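PDB 1LMI: immunogenic protein MPT63/MPB63 from Mycobacterium tuberculosis, which is an immunogenic, probably immunoprotective extracellular beta-sandwich antigen of unknown biochemical function. Local coordinates for residues Pro63-Ser66 with Gln67-Ala70; Thr94-Gln97 with Gly98-Ser101. One frame throughout, in Å; residues are numbered along the deposited sequence.

Interaction 1 (Pro63-Ser66 with Gln67-Ala70)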
ATOM      1  N   PRO A  63       2.010   9.809   3.950  1.00 15.53           N
ATOM      2  CA  PRO A  63       2.121   8.430   3.454  1.00 15.97           C
ATOM      3  C   PRO A  63       2.379   8.417   1.942  1.00 14.79           C
ATOM      4  O   PRO A  63       1.779   9.180   1.188  1.00 15.51           O
ATOM      5  CB  PRO A  63       0.783   7.808   3.818  1.00 17.51           C
ATOM      6  CG  PRO A  63      -0.162   8.950   3.962  1.00 22.26           C
ATOM      7  CD  PRO A  63       0.647  10.130   4.427  1.00 21.44           C
ATOM      8  N   ALA A  64       3.293   7.541   1.548  1.00 16.19           N
ATOM      9  CA  ALA A  64       3.715   7.527   0.141  1.00 15.55           C
ATOM     10  C   ALA A  64       2.867   6.509  -0.596  1.00 16.38           C
ATOM     11  O   ALA A  64       3.338   5.438  -0.990  1.00 14.41           O
ATOM     12  CB  ALA A  64       5.182   7.163   0.085  1.00 17.77           C
ATOM     13  N   VAL A  65       1.584   6.857  -0.720  1.00 15.56           N
ATOM     14  CA  VAL A  65       0.620   5.866  -1.203  1.00 11.43           C
ATOM     15  C   VAL A  65       0.915   5.382  -2.604  1.00 11.86           C
ATOM     16  O   VAL A  65       0.631   4.225  -2.936  1.00 11.31           O
ATOM     17  CB  VAL A  65      -0.806   6.472  -1.149  1.00 13.07           C
ATOM     18  CG1 VAL A  65      -1.846   5.490  -1.647  1.00 19.43           C
ATOM     19  CG2 VAL A  65      -1.131   6.958   0.261  1.00 15.12           C
ATOM     20  N   SER A  66       1.509   6.214  -3.469  1.00 11.88           N
ATOM     21  CA  SER A  66       1.876   5.825  -4.804  1.00 11.20           C
ATOM     22  C   SER A  66       2.934   4.723  -4.837  1.00 11.21           C
ATOM     23  O   SER A  66       3.164   4.134  -5.900  1.00 12.82           O
ATOM     24  CB  SER A  66       2.377   7.032  -5.607  1.00 16.21           C
ATOM     25  OG  SER A  66       3.466   7.664  -4.945  1.00 19.90           O
ATOM     26  N   GLN A  67       3.571   4.363  -3.728  1.00  9.61           N
ATOM     27  CA  GLN A  67       4.569   3.304  -3.640  1.00  9.07           C
ATOM     28  C   GLN A  67       3.947   1.915  -3.587  1.00  8.70           C
ATOM     29  O   GLN A  67       4.692   0.942  -3.705  1.00 10.19           O
ATOM     30  CB  GLN A  67       5.489   3.493  -2.408  1.00  9.45           C
ATOM     31  CG  GLN A  67       6.366   4.735  -2.481  1.00 13.35           C
ATOM     32  CD  GLN A  67       7.381   4.759  -1.351  1.00 17.21           C
ATOM     33  OE1 GLN A  67       7.307   3.984  -0.407  1.00 21.97           O
ATOM     34  NE2 GLN A  67       8.355   5.660  -1.492  1.00 16.75           N
ATOM     35  N   PHE A  68       2.617   1.825  -3.431  1.00  9.56           N
ATOM     36  CA  PHE A  68       1.986   0.511  -3.297  1.00  8.81           C
ATOM     37  C   PHE A  68       1.797  -0.205  -4.629  1.00 10.74           C
ATOM     38  O   PHE A  68       1.646   0.372  -5.731  1.00 10.35           O
ATOM     39  CB  PHE A  68       0.609   0.614  -2.650  1.00 10.84           C
ATOM     40  CG  PHE A  68       0.585   0.715  -1.138  1.00 10.37           C
ATOM     41  CD1 PHE A  68       1.098  -0.311  -0.383  1.00 10.10           C
ATOM     42  CD2 PHE A  68       0.030   1.808  -0.519  1.00 13.37           C
ATOM     43  CE1 PHE A  68       1.065  -0.227   1.000  1.00 13.79           C
ATOM     44  CE2 PHE A  68      -0.001   1.907   0.858  1.00 12.52           C
ATOM     45  CZ  PHE A  68       0.524   0.884   1.613  1.00 13.84           C
ATOM     46  N   ASN A  69       1.799  -1.540  -4.531  1.00  8.10           N
ATOM     47  CA  ASN A  69       1.681  -2.466  -5.632  1.00 11.02           C
ATOM     48  C   ASN A  69       1.067  -3.780  -5.115  1.00 11.85           C
ATOM     49  O   ASN A  69       1.307  -4.131  -3.942  1.00 10.07           O
ATOM     50  CB  ASN A  69       3.027  -2.825  -6.274  1.00 11.51           C
ATOM     51  CG  ASN A  69       3.831  -1.632  -6.759  1.00 11.39           C
ATOM     52  OD1 ASN A  69       3.631  -1.260  -7.919  1.00 11.54           O
ATOM     53  ND2 ASN A  69       4.647  -1.037  -5.886  1.00  9.79           N
ATOM     54  N   ALA A  70       0.310  -4.432  -5.987  1.00 10.08           N
ATOM     55  CA  ALA A  70      -0.211  -5.775  -5.733  1.00  8.02           C
ATOM     56  C   ALA A  70       0.525  -6.740  -6.635  1.00 12.53           C
ATOM     57  O   ALA A  70       0.763  -6.443  -7.806  1.00 13.71           O
ATOM     58  CB  ALA A  70      -1.714  -5.798  -5.893  1.00  9.35           C
TER

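Interaction 2 (Thr94-Gln97 with Gly98-Ser101)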
ATOM      1  N   THR A  94      -0.744  14.688   5.576  1.00 17.01           N
ATOM      2  CA  THR A  94       0.299  14.501   6.578  1.00 14.05           C
ATOM      3  C   THR A  94      -0.320  14.286   7.949  1.00 13.35           C
ATOM      4  O   THR A  94      -1.257  14.973   8.356  1.00 16.44           O
ATOM      5  CB  THR A  94       1.214  15.744   6.642  1.00 15.10           C
ATOM      6  OG1 THR A  94       1.842  15.898   5.364  1.00 22.40           O
ATOM      7  CG2 THR A  94       2.354  15.609   7.626  1.00 18.54           C
ATOM      8  N   ILE A  95       0.223  13.308   8.671  1.00 14.82           N
ATOM      9  CA  ILE A  95      -0.333  13.055  10.017  1.00 15.56           C
ATOM     10  C   ILE A  95       0.756  13.231  11.057  1.00 15.04           C
ATOM     11  O   ILE A  95       1.896  12.802  10.892  1.00 14.55           O
ATOM     12  CB  ILE A  95      -0.882  11.636  10.123  1.00 20.17           C
ATOM     13  CG1 ILE A  95       0.161  10.600   9.752  1.00 19.92           C
ATOM     14  CG2 ILE A  95      -2.147  11.513   9.279  1.00 23.68           C
ATOM     15  CD1 ILE A  95      -0.157   9.201  10.276  1.00 27.44           C
ATOM     16  N   PRO A  96       0.430  13.852  12.187  1.00 13.31           N
ATOM     17  CA  PRO A  96       1.410  14.055  13.239  1.00 12.59           C
ATOM     18  C   PRO A  96       1.766  12.757  13.963  1.00 14.19           C
ATOM     19  O   PRO A  96       1.005  11.767  13.930  1.00 13.01           O
ATOM     20  CB  PRO A  96       0.684  14.976  14.236  1.00 17.13           C
ATOM     21  CG  PRO A  96      -0.766  14.776  13.960  1.00 20.86           C
ATOM     22  CD  PRO A  96      -0.909  14.355  12.515  1.00 20.18           C
ATOM     23  N   GLN A  97       2.918  12.781  14.623  1.00 12.60           N
ATOM     24  CA  GLN A  97       3.376  11.653  15.408  1.00 10.88           C
ATOM     25  C   GLN A  97       2.293  11.179  16.381  1.00 12.33           C
ATOM     26  O   GLN A  97       1.665  12.012  17.045  1.00 15.44           O
ATOM     27  CB  GLN A  97       4.620  12.045  16.228  1.00 11.95           C
ATOM     28  CG  GLN A  97       5.228  10.870  16.976  1.00 11.38           C
ATOM     29  CD  GLN A  97       6.530  11.243  17.664  1.00 13.62           C
ATOM     30  OE1 GLN A  97       7.407  11.827  17.018  1.00 17.09           O
ATOM     31  NE2 GLN A  97       6.633  10.910  18.936  1.00 17.53           N
ATOM     32  N   GLY A  98       2.116   9.866  16.447  1.00 10.67           N
ATOM     33  CA  GLY A  98       1.171   9.266  17.388  1.00 11.43           C
ATOM     34  C   GLY A  98      -0.205   9.024  16.790  1.00 11.74           C
ATOM     35  O   GLY A  98      -0.996   8.333  17.408  1.00 13.59           O
ATOM     36  N   GLU A  99      -0.483   9.577  15.615  1.00 10.36           N
ATOM     37  CA  GLU A  99      -1.767   9.361  14.928  1.00  8.71           C
ATOM     38  C   GLU A  99      -1.591   8.297  13.858  1.00  8.99           C
ATOM     39  O   GLU A  99      -0.472   7.838  13.568  1.00 10.62           O
ATOM     40  CB  GLU A  99      -2.252  10.695  14.346  1.00 11.09           C
ATOM     41  CG  GLU A  99      -2.499  11.710  15.455  1.00 12.02           C
ATOM     42  CD  GLU A  99      -3.394  12.845  15.040  1.00 17.97           C
ATOM     43  OE1 GLU A  99      -3.887  12.906  13.891  1.00 19.76           O
ATOM     44  OE2 GLU A  99      -3.612  13.704  15.937  1.00 21.92           O
ATOM     45  N   GLN A 100      -2.724   7.905  13.303  1.00 10.68           N
ATOM     46  CA  GLN A 100      -2.808   6.909  12.243  1.00 12.65           C
ATOM     47  C   GLN A 100      -3.778   7.379  11.177  1.00 10.29           C
ATOM     48  O   GLN A 100      -4.612   8.253  11.453  1.00 10.87           O
ATOM     49  CB  GLN A 100      -3.237   5.527  12.795  1.00 12.18           C
ATOM     50  CG  GLN A 100      -2.365   5.094  13.953  1.00  9.41           C
ATOM     51  CD  GLN A 100      -2.304   3.625  14.239  1.00 11.30           C
ATOM     52  OE1 GLN A 100      -2.628   2.813  13.367  1.00 12.64           O
ATOM     53  NE2 GLN A 100      -1.858   3.248  15.425  1.00 10.04           N
ATOM     54  N   SER A 101      -3.673   6.747   9.999  1.00  9.07           N
ATOM     55  CA  SER A 101      -4.580   7.091   8.908  1.00 10.77           C
ATOM     56  C   SER A 101      -4.941   5.833   8.149  1.00 11.66           C
ATOM     57  O   SER A 101      -4.011   5.073   7.835  1.00 13.34           O
ATOM     58  CB  SER A 101      -3.908   8.159   8.042  1.00 15.00           C
ATOM     59  OG  SER A 101      -4.738   8.672   7.037  1.00 19.18           O
TER

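Interaction 1 (Pro63-Ser66 with Gln67-Ala70)
Ala64 meets Gln67 twice, through its carbonyl and through its methyl group. At the centre of an inverse gamma turn, which the weak bond from Val65 N back to Pro63 O closes, Ala64 directs its carbonyl at the amide of Gln67: Gln67 N to Ala64 O is 3.0 Å, nearly straight at the hydrogen (162°), with the donor above the carbonyl plane. Its CB sits over the face of the Gln67 carboxamide, 3.6 Å from Gln67 CD; a residue as small as alanine lets the amide lie this close. Gln67 presents that group because its CG stands beside its own backbone N (chi1 -66°) and the chain then runs extended back over the turn.

Val65 repeats the bond one residue on, Phe68 N donating to Val65 O at 3.2 Å. Two successive i to i+3 bonds make this a short 3-10 turn, which delivers the chain into strand 68-71 of the sandwich. Val65 O also lies obliquely near the Phe68 ring, 3.5 Å from Phe68 CD2, while Val65 CG1 makes a looser apolar contact with that same carbon at 4.3 Å. Bulky apolar side chains suit the sandwich interior, where both meet Ile105 of strand 100-109, and Phe68 also packs edge-to-face with Trp26. Ser66 is small, polar and partly exposed, and its carbonyl accepts a hydrogen bond from Arg79 NH2.

Interaction 2 (Thr94-Gln97 with Gly98-Ser101)
Pro96 and Glu99 close a type II beta turn, with Glu99 N bonded to Pro96 O at 3.1 Å and 158° at the hydrogen, the donor tilted from the carbonyl plane. Gln97 and Gly98 form the bend. Glycine suits the third position: at a positive phi of 94° a side chain would collide with the Gln97 carbonyl oxygen, which glycine avoids.

The tightly packed side belongs to Ile95, the buried residue of the group. With chi1 at 55°, CG1 is tucked in over the backbone and carries CD1 to 3.6 Å from Glu99 O. The other branch, CG2, meets Ser101 CB at 4.0 Å. The two branches of Ile95 thus touch the returning chain at Glu99, Gln100 and Ser101, where a small serine permits the approach.

On the solvent side the contact is carried by Pro96 and the Glu99 side chain, which crosses the proline ring obliquely. The carboxylate lays its face on Pro96 CG, Glu99 CD to Pro96 CG 3.4 Å, and Glu99 OE1 lies 3.6 Å from Pro96 CD. This is van der Waals contact between exposed groups; a rigid proline and a long, charged glutamate suit such a surface. The Gln97 chain is extended, and its OE1 accepts a hydrogen bond from Gly59 N.

The turn leads into strand 100-109, an outermost strand of the four-stranded antiparallel sheet, and is held beside strand 46-56: Gly98 and Glu99 make backbone hydrogen bonds with Ala56, and Ser101 with Val54, while Ile95 packs on Ala56.

Interactions 1 and 2 are both local turns that feed a strand, but they serve different sheets of the sandwich: residues 63-70 lead into strand 68-71 of the five-stranded mixed sheet, residues 94-101 into strand 100-109 of the four-stranded antiparallel one. Their centres are about 17 Å apart; the nearest atoms come within about 5 Å without touching. Interaction 1 lies near the middle of the molecule, about 4 Å from the centre of the chain, whereas interaction 2 is a surface contact about 16 Å from it. Strand 100-109 relates them: interaction 2 begins it, and Val65 and Phe68 of interaction 1 pack on its Ile105.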